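Local coordinates for uncharacterized protein (Archaeoglobus fulgidus DSM 4304, PDB 3BPD) that is of unknown function but binds magnesium ions, forms a heptamer and belongs to the DUF211 family, at residues F[6-11]-F[79-84]. The protein carries 1 engineered substitution. Sequence-based numbering, arbitrary orientation.
Sequences LRRLVL and VDEVVA
R8 and E81 join the antiparallel strands 6-11 and 79-84 by a salt bridge on the sheet face that also carries V10 and V83, R8 NH2 lying 2.7 Å from E81 OE2 on the syn side of the carboxylate. The two flat groups are nearly parallel, 10° between planes, but the bond, at the guanidinium edge, is tilted 24° from each; R8 NE adds a weak bond to the same oxygen. With CG anti to its backbone nitrogen (chi1 -162°), the arginine starts out alongside V83, its CB and NE each 3.8 Å from V83 CG2, and the bend at chi3 sets the turn of the guanidinium. Both ends have second partners: R8 NH2 also pairs with E90, and E81 OE1 accepts from N38 of a neighbouring subunit. Two classic beta bulges interrupt the register. At one, V83 O takes R7 N at 2.6 Å and, weakly, R8 N; at the other, V10 O takes D80 N at 2.7 Å, almost in line with its carbonyl bond, and E81 N weakly. The return bonds of the same pairs are V83 N to R8 O and V10 N to E81 O. Strand 75-85 edges, and 6-16 lies inside, a four-stranded antiparallel sheet (34-44, 48-57, 6-16, 75-85) in the beta-alpha-beta-beta-alpha-beta order of a ferredoxin-like fold, and residues 81-84 continue it into the neighbouring subunit. The R7 guanidinium leads away to the carbonyls of K86 and G57, while D80 OD1 bonds to S78 OG, close to a bound magnesium ion. On the face of L6, L9, L11, V79, V82 and A84, L9 CD2 lies 3.6 Å from V82 CG1 and L11 CD2 lies against V79, beneath helix 62-71.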
loop_
_atom_site.group_PDB
_atom_site.type_symbol
_atom_site.label_atom_id
_atom_site.label_comp_id
_atom_site.label_asym_id
_atom_site.label_seq_id
_atom_site.Cartn_x
_atom_site.Cartn_y
_atom_site.Cartn_z
ATOM N N LEU F 6 11.644 -22.321 13.236
ATOM C CA LEU F 6 10.743 -21.229 13.538
ATOM C C LEU F 6 11.455 -19.980 13.075
ATOM O O LEU F 6 12.651 -19.824 13.306
ATOM C CB LEU F 6 10.473 -21.141 15.035
ATOM C CG LEU F 6 9.750 -22.303 15.706
ATOM C CD1 LEU F 6 9.465 -21.901 17.153
ATOM C CD2 LEU F 6 8.457 -22.645 14.962
ATOM N N ARG F 7 10.725 -19.083 12.430
ATOM C CA ARG F 7 11.341 -17.875 11.929
ATOM C C ARG F 7 10.714 -16.610 12.490
ATOM O O ARG F 7 11.393 -15.590 12.654
ATOM C CB ARG F 7 11.295 -17.905 10.402
ATOM C CG ARG F 7 12.200 -19.009 9.821
ATOM C CD ARG F 7 13.625 -18.512 9.584
ATOM N NE ARG F 7 13.768 -18.013 8.217
ATOM C CZ ARG F 7 14.456 -16.927 7.876
ATOM N NH1 ARG F 7 15.070 -16.212 8.808
ATOM N NH2 ARG F 7 14.519 -16.550 6.601
ATOM N N ARG F 8 9.427 -16.679 12.811
ATOM C CA ARG F 8 8.729 -15.526 13.363
ATOM C C ARG F 8 7.520 -15.919 14.227
ATOM O O ARG F 8 6.765 -16.841 13.904
ATOM C CB ARG F 8 8.290 -14.591 12.228
ATOM C CG ARG F 8 7.946 -13.177 12.684
ATOM C CD ARG F 8 7.538 -12.304 11.512
ATOM N NE ARG F 8 6.253 -12.719 10.963
ATOM C CZ ARG F 8 5.770 -12.312 9.794
ATOM N NH1 ARG F 8 6.465 -11.471 9.045
ATOM N NH2 ARG F 8 4.600 -12.763 9.369
ATOM N N LEU F 9 7.350 -15.212 15.335
ATOM C CA LEU F 9 6.245 -15.471 16.247
ATOM C C LEU F 9 5.561 -14.162 16.653
ATOM O O LEU F 9 6.213 -13.135 16.859
ATOM C CB LEU F 9 6.752 -16.176 17.518
ATOM C CG LEU F 9 7.378 -17.560 17.373
ATOM C CD1 LEU F 9 8.152 -17.952 18.627
ATOM C CD2 LEU F 9 6.274 -18.553 17.087
ATOM N N VAL F 10 4.240 -14.182 16.736
ATOM C CA VAL F 10 3.531 -13.005 17.202
ATOM C C VAL F 10 2.827 -13.536 18.436
ATOM O O VAL F 10 1.909 -14.340 18.349
ATOM C CB VAL F 10 2.513 -12.460 16.166
ATOM C CG1 VAL F 10 1.666 -11.363 16.815
ATOM C CG2 VAL F 10 3.254 -11.904 14.942
ATOM N N LEU F 11 3.303 -13.114 19.592
ATOM C CA LEU F 11 2.737 -13.579 20.837
ATOM C C LEU F 11 1.849 -12.568 21.546
ATOM O O LEU F 11 2.208 -11.408 21.700
ATOM C CB LEU F 11 3.869 -14.007 21.768
ATOM C CG LEU F 11 4.826 -15.023 21.144
ATOM C CD1 LEU F 11 5.793 -15.522 22.191
ATOM C CD2 LEU F 11 4.034 -16.182 20.558
ATOM N N VAL F 79 -0.595 -17.653 20.770
ATOM C CA VAL F 79 0.386 -17.508 19.706
ATOM C C VAL F 79 -0.452 -17.073 18.512
ATOM O O VAL F 79 -1.172 -17.876 17.947
ATOM C CB VAL F 79 1.063 -18.874 19.423
ATOM C CG1 VAL F 79 2.077 -18.744 18.303
ATOM C CG2 VAL F 79 1.720 -19.398 20.697
ATOM N N ASP F 80 -0.373 -15.813 18.119
ATOM C CA ASP F 80 -1.213 -15.354 17.017
ATOM C C ASP F 80 -0.672 -15.595 15.615
ATOM O O ASP F 80 -1.433 -15.604 14.649
ATOM C CB ASP F 80 -1.578 -13.877 17.205
ATOM C CG ASP F 80 -2.266 -13.613 18.538
ATOM O OD1 ASP F 80 -2.919 -14.523 19.081
ATOM O OD2 ASP F 80 -2.164 -12.483 19.043
ATOM N N GLU F 81 0.635 -15.782 15.498
ATOM C CA GLU F 81 1.226 -16.071 14.203
ATOM C C GLU F 81 2.526 -16.818 14.368
ATOM O O GLU F 81 3.276 -16.571 15.311
ATOM C CB GLU F 81 1.496 -14.805 13.398
ATOM C CG GLU F 81 1.340 -15.055 11.901
ATOM C CD GLU F 81 2.048 -14.043 11.020
ATOM O OE1 GLU F 81 1.604 -13.858 9.867
ATOM O OE2 GLU F 81 3.056 -13.450 11.462
ATOM N N VAL F 82 2.781 -17.744 13.452
ATOM C CA VAL F 82 4.007 -18.526 13.468
ATOM C C VAL F 82 4.494 -18.655 12.039
ATOM O O VAL F 82 3.700 -18.834 11.127
ATOM C CB VAL F 82 3.787 -19.957 13.982
ATOM C CG1 VAL F 82 5.130 -20.584 14.309
ATOM C CG2 VAL F 82 2.882 -19.958 15.190
ATOM N N VAL F 83 5.799 -18.554 11.842
ATOM C CA VAL F 83 6.371 -18.716 10.515
ATOM C C VAL F 83 7.532 -19.698 10.636
ATOM O O VAL F 83 8.360 -19.583 11.533
ATOM C CB VAL F 83 6.860 -17.383 9.954
ATOM C CG1 VAL F 83 7.326 -17.570 8.533
ATOM C CG2 VAL F 83 5.739 -16.364 10.008
ATOM N N ALA F 84 7.576 -20.683 9.750
ATOM C CA ALA F 84 8.643 -21.680 9.788
ATOM C C ALA F 84 9.096 -22.062 8.389
ATOM O O ALA F 84 8.282 -22.137 7.467
ATOM C CB ALA F 84 8.169 -22.921 10.538
#